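Local coordinates for protein cyclic GMP-AMP synthase-like receptor (PDB 7LT2) that senses double-stranded RNA in the cytoplasm and synthesises the cyclic dinucleotide 2',3'-cGAMP from ATP and GTP in innate immune defence, at residues Leu6-Lys11 against Thr372-Gly377; Thr34-Met39 against Pro44-Leu49; Leu179-Ser184 against Met190-Val195. All coordinates share one frame; numbering follows the deposited sequence.

Contact 1: Leu6-Lys11 against Thr372-Gly377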
loop_
_atom_site.group_PDB
_atom_site.type_symbol
_atom_site.label_atom_id
_atom_site.label_comp_id
_atom_site.label_asym_id
_atom_site.label_seq_id
_atom_site.Cartn_x
_atom_site.Cartn_y
_atom_site.Cartn_z
ATOM N N LEU A 6 -22.690 -9.874 -10.566
ATOM C CA LEU A 6 -21.405 -9.572 -9.943
ATOM C C LEU A 6 -21.295 -8.095 -9.588
ATOM O O LEU A 6 -20.817 -7.749 -8.501
ATOM C CB LEU A 6 -20.267 -10.004 -10.864
ATOM C CG LEU A 6 -20.117 -11.523 -10.968
ATOM C CD1 LEU A 6 -19.075 -11.890 -11.998
ATOM C CD2 LEU A 6 -19.745 -12.094 -9.607
ATOM N N ASN A 7 -21.750 -7.213 -10.481
ATOM C CA ASN A 7 -21.736 -5.782 -10.189
ATOM C C ASN A 7 -22.617 -5.454 -8.986
ATOM O O ASN A 7 -22.280 -4.578 -8.182
ATOM C CB ASN A 7 -22.186 -5.004 -11.425
ATOM C CG ASN A 7 -22.316 -3.516 -11.166
ATOM O OD1 ASN A 7 -23.408 -2.948 -11.253
ATOM N ND2 ASN A 7 -21.205 -2.878 -10.839
ATOM N N ASP A 8 -23.743 -6.162 -8.841
ATOM C CA ASP A 8 -24.635 -5.943 -7.705
ATOM C C ASP A 8 -23.983 -6.378 -6.395
ATOM O O ASP A 8 -24.057 -5.658 -5.390
ATOM C CB ASP A 8 -25.952 -6.689 -7.947
ATOM C CG ASP A 8 -26.926 -6.573 -6.788
ATOM O OD1 ASP A 8 -27.346 -5.443 -6.458
ATOM O OD2 ASP A 8 -27.291 -7.624 -6.219
ATOM N N ILE A 9 -23.341 -7.549 -6.388
ATOM C CA ILE A 9 -22.603 -8.001 -5.207
ATOM C C ILE A 9 -21.543 -6.977 -4.819
ATOM O O ILE A 9 -21.396 -6.616 -3.644
ATOM C CB ILE A 9 -21.977 -9.383 -5.470
ATOM C CG1 ILE A 9 -23.070 -10.447 -5.627
ATOM C CG2 ILE A 9 -20.992 -9.755 -4.358
ATOM C CD1 ILE A 9 -22.532 -11.800 -6.031
ATOM N N ASN A 10 -20.792 -6.493 -5.809
ATOM C CA ASN A 10 -19.733 -5.519 -5.555
ATOM C C ASN A 10 -20.292 -4.243 -4.939
ATOM O O ASN A 10 -19.791 -3.765 -3.912
ATOM C CB ASN A 10 -19.000 -5.219 -6.863
ATOM C CG ASN A 10 -17.880 -4.220 -6.692
ATOM O OD1 ASN A 10 -17.254 -4.143 -5.639
ATOM N ND2 ASN A 10 -17.622 -3.443 -7.739
ATOM N N LYS A 11 -21.350 -3.689 -5.541
ATOM C CA LYS A 11 -21.929 -2.442 -5.048
ATOM C C LYS A 11 -22.458 -2.583 -3.623
ATOM O O LYS A 11 -22.295 -1.673 -2.799
ATOM C CB LYS A 11 -23.047 -1.985 -5.983
ATOM C CG LYS A 11 -23.710 -0.690 -5.560
ATOM C CD LYS A 11 -24.833 -0.314 -6.510
ATOM C CE LYS A 11 -25.478 0.996 -6.095
ATOM N NZ LYS A 11 -25.981 0.932 -4.697
ATOM N N THR A 372 -27.813 -13.647 3.795
ATOM C CA THR A 372 -29.180 -13.353 4.202
ATOM C C THR A 372 -29.543 -11.907 3.883
ATOM O O THR A 372 -30.614 -11.631 3.333
ATOM C CB THR A 372 -29.355 -13.645 5.693
ATOM O OG1 THR A 372 -29.196 -15.051 5.927
ATOM C CG2 THR A 372 -30.732 -13.204 6.165
ATOM N N LYS A 373 -28.652 -10.967 4.211
ATOM C CA LYS A 373 -28.904 -9.568 3.874
ATOM C C LYS A 373 -28.934 -9.360 2.366
ATOM O O LYS A 373 -29.701 -8.530 1.865
ATOM C CB LYS A 373 -27.837 -8.675 4.509
ATOM C CG LYS A 373 -27.703 -8.851 6.011
ATOM C CD LYS A 373 -26.768 -7.819 6.620
ATOM C CE LYS A 373 -26.672 -8.005 8.125
ATOM N NZ LYS A 373 -25.875 -6.925 8.761
ATOM N N TYR A 374 -28.102 -10.101 1.635
ATOM C CA TYR A 374 -28.103 -10.044 0.177
ATOM C C TYR A 374 -29.473 -10.399 -0.389
ATOM O O TYR A 374 -30.033 -9.658 -1.206
ATOM C CB TYR A 374 -27.014 -10.984 -0.347
ATOM C CG TYR A 374 -26.968 -11.218 -1.837
ATOM C CD1 TYR A 374 -26.555 -10.216 -2.712
ATOM C CD2 TYR A 374 -27.283 -12.464 -2.366
ATOM C CE1 TYR A 374 -26.497 -10.444 -4.079
ATOM C CE2 TYR A 374 -27.224 -12.701 -3.725
ATOM C CZ TYR A 374 -26.830 -11.690 -4.577
ATOM O OH TYR A 374 -26.775 -11.936 -5.929
ATOM N N ILE A 375 -30.038 -11.525 0.050
ATOM C CA ILE A 375 -31.338 -11.955 -0.457
ATOM C C ILE A 375 -32.423 -10.957 -0.066
ATOM O O ILE A 375 -33.346 -10.683 -0.843
ATOM C CB ILE A 375 -31.660 -13.375 0.047
ATOM C CG1 ILE A 375 -30.650 -14.376 -0.509
ATOM C CG2 ILE A 375 -33.077 -13.778 -0.334
ATOM C CD1 ILE A 375 -30.621 -14.437 -2.014
ATOM N N GLN A 376 -32.325 -10.390 1.136
ATOM C CA GLN A 376 -33.331 -9.455 1.628
ATOM C C GLN A 376 -33.198 -8.058 1.028
ATOM O O GLN A 376 -34.004 -7.183 1.364
ATOM C CB GLN A 376 -33.263 -9.366 3.154
ATOM C CG GLN A 376 -33.628 -10.651 3.880
ATOM C CD GLN A 376 -33.289 -10.589 5.361
ATOM O OE1 GLN A 376 -32.574 -9.689 5.806
ATOM N NE2 GLN A 376 -33.798 -11.547 6.128
ATOM N N GLY A 377 -32.212 -7.821 0.166
ATOM C CA GLY A 377 -32.095 -6.560 -0.539
ATOM C C GLY A 377 -31.261 -5.491 0.132
ATOM O O GLY A 377 -31.260 -4.347 -0.342
HETATM O O HOH W 1 -26.422 -9.897 -7.339
#

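Contact 2: Thr34-Met39 against Pro44-Leu49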
loop_
_atom_site.group_PDB
_atom_site.type_symbol
_atom_site.label_atom_id
_atom_site.label_comp_id
_atom_site.label_asym_id
_atom_site.label_seq_id
_atom_site.Cartn_x
_atom_site.Cartn_y
_atom_site.Cartn_z
ATOM N N THR A 34 -1.737 19.191 7.367
ATOM C CA THR A 34 -1.537 19.983 8.577
ATOM C C THR A 34 -0.464 19.364 9.462
ATOM O O THR A 34 0.401 20.071 9.993
ATOM C CB THR A 34 -2.849 20.114 9.351
ATOM O OG1 THR A 34 -3.852 20.693 8.506
ATOM C CG2 THR A 34 -2.656 21.004 10.576
ATOM N N PHE A 35 -0.495 18.040 9.620
ATOM C CA PHE A 35 0.490 17.381 10.469
ATOM C C PHE A 35 1.893 17.476 9.876
ATOM O O PHE A 35 2.860 17.744 10.600
ATOM C CB PHE A 35 0.093 15.919 10.696
ATOM C CG PHE A 35 0.901 15.240 11.766
ATOM C CD1 PHE A 35 0.494 15.275 13.087
ATOM C CD2 PHE A 35 2.077 14.590 11.449
ATOM C CE1 PHE A 35 1.246 14.660 14.073
ATOM C CE2 PHE A 35 2.831 13.977 12.425
ATOM C CZ PHE A 35 2.412 14.015 13.742
ATOM N N VAL A 36 2.026 17.260 8.563
ATOM C CA VAL A 36 3.350 17.279 7.942
ATOM C C VAL A 36 3.919 18.693 7.945
ATOM O O VAL A 36 5.131 18.885 8.127
ATOM C CB VAL A 36 3.283 16.674 6.525
ATOM C CG1 VAL A 36 4.555 16.976 5.722
ATOM C CG2 VAL A 36 3.063 15.171 6.617
ATOM N N GLU A 37 3.061 19.705 7.766
ATOM C CA GLU A 37 3.535 21.085 7.860
ATOM C C GLU A 37 4.072 21.379 9.254
ATOM O O GLU A 37 5.079 22.084 9.404
ATOM C CB GLU A 37 2.419 22.069 7.498
ATOM C CG GLU A 37 2.189 22.221 6.005
ATOM C CD GLU A 37 3.410 22.780 5.285
ATOM O OE1 GLU A 37 3.968 23.796 5.748
ATOM O OE2 GLU A 37 3.812 22.198 4.258
ATOM N N GLN A 38 3.416 20.843 10.287
ATOM C CA GLN A 38 3.927 21.018 11.644
ATOM C C GLN A 38 5.235 20.264 11.839
ATOM O O GLN A 38 6.134 20.749 12.537
ATOM C CB GLN A 38 2.879 20.571 12.665
ATOM C CG GLN A 38 3.236 20.894 14.117
ATOM C CD GLN A 38 3.102 22.371 14.449
ATOM O OE1 GLN A 38 2.792 23.196 13.584
ATOM N NE2 GLN A 38 3.338 22.713 15.711
ATOM N N MET A 39 5.366 19.084 11.221
ATOM C CA MET A 39 6.631 18.354 11.271
ATOM C C MET A 39 7.784 19.198 10.735
ATOM O O MET A 39 8.886 19.187 11.299
ATOM C CB MET A 39 6.526 17.051 10.480
ATOM C CG MET A 39 5.656 15.976 11.114
ATOM S SD MET A 39 5.425 14.553 10.018
ATOM C CE MET A 39 7.099 13.920 9.892
ATOM N N PRO A 44 14.547 21.241 10.773
ATOM C CA PRO A 44 15.005 21.752 9.472
ATOM C C PRO A 44 15.528 20.670 8.541
ATOM O O PRO A 44 15.379 20.798 7.320
ATOM C CB PRO A 44 16.109 22.746 9.860
ATOM C CG PRO A 44 15.760 23.165 11.257
ATOM C CD PRO A 44 15.173 21.942 11.905
ATOM N N LEU A 45 16.148 19.615 9.072
ATOM C CA LEU A 45 16.631 18.544 8.205
ATOM C C LEU A 45 15.472 17.810 7.542
ATOM O O LEU A 45 15.556 17.458 6.359
ATOM C CB LEU A 45 17.505 17.571 8.998
ATOM C CG LEU A 45 18.088 16.383 8.223
ATOM C CD1 LEU A 45 18.800 16.820 6.947
ATOM C CD2 LEU A 45 19.040 15.590 9.121
ATOM N N PHE A 46 14.375 17.580 8.274
ATOM C CA PHE A 46 13.200 16.995 7.634
ATOM C C PHE A 46 12.653 17.915 6.558
ATOM O O PHE A 46 12.280 17.456 5.474
ATOM C CB PHE A 46 12.098 16.683 8.647
ATOM C CG PHE A 46 10.782 16.309 7.998
ATOM C CD1 PHE A 46 10.659 15.123 7.291
ATOM C CD2 PHE A 46 9.688 17.160 8.061
ATOM C CE1 PHE A 46 9.458 14.781 6.672
ATOM C CE2 PHE A 46 8.483 16.821 7.443
ATOM C CZ PHE A 46 8.373 15.631 6.754
ATOM N N LYS A 47 12.587 19.218 6.839
ATOM C CA LYS A 47 12.074 20.139 5.831
ATOM C C LYS A 47 12.939 20.105 4.579
ATOM O O LYS A 47 12.422 20.138 3.456
ATOM C CB LYS A 47 11.994 21.555 6.397
ATOM C CG LYS A 47 11.279 22.535 5.475
ATOM C CD LYS A 47 11.164 23.897 6.123
ATOM C CE LYS A 47 10.363 24.852 5.251
ATOM N NZ LYS A 47 10.027 26.078 6.011
ATOM N N ALA A 48 14.260 19.997 4.755
ATOM C CA ALA A 48 15.161 19.948 3.607
ATOM C C ALA A 48 15.013 18.643 2.832
ATOM O O ALA A 48 15.030 18.649 1.596
ATOM C CB ALA A 48 16.608 20.135 4.069
ATOM N N LEU A 49 14.870 17.514 3.538
ATOM C CA LEU A 49 14.774 16.219 2.866
ATOM C C LEU A 49 13.422 16.009 2.196
ATOM O O LEU A 49 13.345 15.331 1.164
ATOM C CB LEU A 49 15.009 15.094 3.867
ATOM C CG LEU A 49 16.464 14.830 4.246
ATOM C CD1 LEU A 49 16.503 14.003 5.517
ATOM C CD2 LEU A 49 17.141 14.094 3.107
#

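Contact 3: Leu179-Ser184 against Met190-Val195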
loop_
_atom_site.group_PDB
_atom_site.type_symbol
_atom_site.label_atom_id
_atom_site.label_comp_id
_atom_site.label_asym_id
_atom_site.label_seq_id
_atom_site.Cartn_x
_atom_site.Cartn_y
_atom_site.Cartn_z
ATOM N N LEU A 179 -1.282 7.010 13.180
ATOM C CA LEU A 179 -2.237 8.036 13.579
ATOM C C LEU A 179 -3.648 7.517 13.338
ATOM O O LEU A 179 -4.013 7.214 12.198
ATOM C CB LEU A 179 -2.025 9.334 12.799
ATOM C CG LEU A 179 -0.658 10.016 12.890
ATOM C CD1 LEU A 179 -0.689 11.384 12.184
ATOM C CD2 LEU A 179 -0.189 10.162 14.327
ATOM N N GLY A 180 -4.437 7.419 14.404
ATOM C CA GLY A 180 -5.853 7.133 14.262
ATOM C C GLY A 180 -6.642 8.421 14.125
ATOM O O GLY A 180 -6.659 9.236 15.050
ATOM N N ILE A 181 -7.294 8.634 12.986
ATOM C CA ILE A 181 -7.948 9.904 12.684
ATOM C C ILE A 181 -9.456 9.721 12.791
ATOM O O ILE A 181 -10.026 8.821 12.161
ATOM C CB ILE A 181 -7.541 10.424 11.295
ATOM C CG1 ILE A 181 -6.022 10.629 11.248
ATOM C CG2 ILE A 181 -8.276 11.727 10.975
ATOM C CD1 ILE A 181 -5.472 10.969 9.877
ATOM N N SER A 182 -10.099 10.573 13.588
ATOM C CA SER A 182 -11.540 10.525 13.808
ATOM C C SER A 182 -12.140 11.916 13.655
ATOM O O SER A 182 -11.457 12.931 13.808
ATOM C CB SER A 182 -11.883 9.988 15.207
ATOM O OG SER A 182 -11.365 8.686 15.421
ATOM N N HIS A 183 -13.435 11.957 13.355
ATOM C CA HIS A 183 -14.179 13.202 13.504
ATOM C C HIS A 183 -14.188 13.614 14.972
ATOM O O HIS A 183 -14.178 12.769 15.872
ATOM C CB HIS A 183 -15.618 13.035 13.008
ATOM C CG HIS A 183 -15.725 12.737 11.546
ATOM N ND1 HIS A 183 -15.728 13.723 10.585
ATOM C CD2 HIS A 183 -15.832 11.562 10.881
ATOM C CE1 HIS A 183 -15.825 13.170 9.388
ATOM N NE2 HIS A 183 -15.891 11.859 9.541
ATOM N N SER A 184 -14.201 14.929 15.219
ATOM C CA SER A 184 -14.320 15.401 16.596
ATOM C C SER A 184 -15.627 14.955 17.238
ATOM O O SER A 184 -15.713 14.901 18.470
ATOM C CB SER A 184 -14.202 16.927 16.659
ATOM O OG SER A 184 -15.330 17.551 16.069
ATOM N N MET A 190 -10.020 6.691 9.710
ATOM C CA MET A 190 -9.028 5.733 9.225
ATOM C C MET A 190 -7.757 5.856 10.054
ATOM O O MET A 190 -7.490 6.902 10.655
ATOM C CB MET A 190 -8.711 5.954 7.741
ATOM C CG MET A 190 -8.739 4.671 6.910
ATOM S SD MET A 190 -8.805 4.960 5.139
ATOM C CE MET A 190 -10.488 5.525 4.964
ATOM N N ASP A 191 -6.985 4.764 10.084
ATOM C CA ASP A 191 -5.629 4.761 10.626
ATOM C C ASP A 191 -4.635 5.043 9.509
ATOM O O ASP A 191 -4.822 4.609 8.370
ATOM C CB ASP A 191 -5.282 3.408 11.260
ATOM C CG ASP A 191 -6.036 3.135 12.546
ATOM O OD1 ASP A 191 -6.570 4.083 13.152
ATOM O OD2 ASP A 191 -6.073 1.954 12.964
ATOM N N VAL A 192 -3.559 5.762 9.838
ATOM C CA VAL A 192 -2.515 6.090 8.869
ATOM C C VAL A 192 -1.155 5.795 9.486
ATOM O O VAL A 192 -0.836 6.308 10.562
ATOM C CB VAL A 192 -2.585 7.566 8.425
ATOM C CG1 VAL A 192 -1.560 7.845 7.336
ATOM C CG2 VAL A 192 -3.988 7.916 7.934
ATOM N N ASP A 193 -0.350 4.985 8.799
ATOM C CA ASP A 193 1.020 4.712 9.222
ATOM C C ASP A 193 1.976 5.689 8.544
ATOM O O ASP A 193 1.898 5.910 7.332
ATOM C CB ASP A 193 1.414 3.269 8.900
ATOM C CG ASP A 193 0.818 2.268 9.876
ATOM O OD1 ASP A 193 -0.029 2.664 10.707
ATOM O OD2 ASP A 193 1.201 1.081 9.809
ATOM N N LEU A 194 2.888 6.265 9.326
ATOM C CA LEU A 194 3.789 7.308 8.834
ATOM C C LEU A 194 5.132 6.654 8.523
ATOM O O LEU A 194 5.932 6.402 9.424
ATOM C CB LEU A 194 3.919 8.427 9.859
ATOM C CG LEU A 194 2.603 8.972 10.421
ATOM C CD1 LEU A 194 2.879 10.017 11.495
ATOM C CD2 LEU A 194 1.735 9.551 9.315
ATOM N N VAL A 195 5.370 6.376 7.244
ATOM C CA VAL A 195 6.481 5.538 6.796
ATOM C C VAL A 195 7.537 6.418 6.132
ATOM O O VAL A 195 7.281 7.026 5.086
ATOM C CB VAL A 195 5.997 4.449 5.826
ATOM C CG1 VAL A 195 7.141 3.524 5.447
ATOM C CG2 VAL A 195 4.824 3.671 6.433
#

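Contact 1: Leu6-Lys11 against Thr372-Gly377
Asp-8 OD2 has two polar partners: a water molecule donates a hydrogen bond to it at 2.7 Å, and Arg-12, one turn further along the same helix, forms a salt bridge to it through NH2. The same water accepts a hydrogen bond from Tyr-374 OH at 2.5 Å, so a single solvent molecule bridges carboxylate and phenol between residues 6-11 and 372-377. This water lies in the plane of the Tyr-374 ring, beyond its edge. Asp-8 OD2 also approaches the ring carbon Tyr-374 CE1 directly, at 3.6 Å, with the carboxylate and ring planes 40° apart, an oblique meeting and not a stack. The contact joins helix 5-13, the first helix of the chain, to helix 368-375, the last, and Tyr-374 is the one residue of the latter segment that reaches across. Its CG stands anti to the backbone N (chi1 172°), which sends the ring outward to the first helix. There Ile-9 supplies the apolar half of the contact: its CG1 packs against Tyr-374 CE1 at 3.8 Å and lies 4.0 Å from Tyr-374 OH. Ala-362 of helix 361-365 touches both Ile-9 and Tyr-374, adding a third element to the junction. Arg-12 reinforces it from the polar side, since its NH1 bonds to the carbonyl of Tyr-374 while its NH2 holds Asp-8. The chain leaves helix 368-375 through a Schellman motif, in which Gly-377, with a positive phi of 91°, returns its N to Tyr-374 O at 3.2 Å.

Contact 2: Thr34-Met39 against Pro44-Leu49
Met-39 approaches the Phe-46 ring from above one face, Val-36 from its edge. The Met-39 methyl lies over that face: CE is 4.1 Å from the centroid of the Phe-46 ring and 22° off the ring normal, the geometry of a CH-pi contact. It stands 3.8 Å above the Phe-46 plane and is displaced toward the rim. The sulfur is less centred, with Met-39 SD 5.1 Å from the Phe-46 centroid in an oblique position, so this Met-aromatic contact is led by the methyl. A bend at the end of the methionine chain (chi3 65°) carries CE over the ring, while Met-39 CB, on the same side of the ring as CE but beyond its outline, is 3.6 Å from Phe-46 CE2. Both ends of the methionine side chain thus bear on the ring from one side, near CE2 and CZ.

Val-36 comes one helical turn earlier. Its carbonyl O lies at the ring edge, in plane, 4.0 Å from Phe-46 CE2, and its CG1 makes a looser apolar contact with Phe-46 CZ at 4.2 Å. The valine and phenylalanine side chains cross at about a right angle. Phe-46 has CG anti to its backbone N (chi1 170°), which extends the ring from its own helix to the neighbouring one.

The contact joins two helices consecutive in the chain, helix 18-42 and helix 44-49, separated by Asp-43 alone, whose OD2 accepts a hydrogen bond from Phe-46 N. Around this corner, helix 131-147 brings Trp-137 to Phe-46 and Met-138 and Thr-145 to Met-39, while Ile-75 and Leu-77 of strand 70-77 also touch Phe-46.

Contact 3: Leu179-Ser184 against Met190-Val195
A beta hairpin of the nucleotidyltransferase domain, strand 177-183 turning back into strand 188-200, holds this contact, and its second strand carries Asp-193, which by similarity probably binds the catalytic magnesium and GTP. The short strand axes approach to 4.7 Å with an angle of 149° between their directions, short of strictly antiparallel, which reflects the twist of the pair. Two hydrogen-bonded pairs flank a non-hydrogen-bonded one. In the first, Leu-179 N donates to Val-192 O at 2.7 Å, nearly straight at 169°, and Val-192 N donates back to Leu-179 O at 2.8 Å. In the other, Ile-181 N reaches Met-190 O at 2.9 Å, while the return bond from Met-190 N to Ile-181 O is longer, at 3.2 Å.

Leu-179, Ile-181, Met-190 and Val-192 share one face of the sheet, which packs on helix 18-42: Leu-28 touches both Ile-181 and Met-190, and Leu-32 touches Val-192. Within this layer Ile-181 CD1 meets Val-192 CG2 at 3.9 Å, a diagonal contact between neighbouring pairs. Leu-179 instead turns to Leu-194, their side chains crossing at about a right angle with Leu-179 CG 3.8 Å from Leu-194 CD1.

Asp-191 points to the opposite face, near Glu-70, another proposed magnesium ligand. Its carboxylate has a salt-bridge partner in Lys-188, on the same strand. With CG anti to the carbonyl carbon (chi1 -70°), the carboxylate folds over the facing glycine of the central pair, where Asp-191 OD1 comes within 3.3 Å of Gly-180 CA.

In the fold
Contacts 2 and 3 are buried and contact 1 is only partly so, at the periphery, where the first and last helices of the chain meet. The inner two adjoin: Phe-35 of contact 2 packs through CE2 on Leu-194 CD1 of contact 3 at 4.1 Å, and helix 18-42, which carries residues 34-39, also lies against the hairpin. Contact 1 stands apart, its nearest atoms about 31 Å from contact 2 and about 16 Å from contact 3. Chemistry follows place: a water bridge and one apolar touch link the outer helices, carbon and sulfur pack round an aromatic ring in contact 2, and backbone hydrogen bonds dominate the sheet of contact 3, beside the proposed metal ligands.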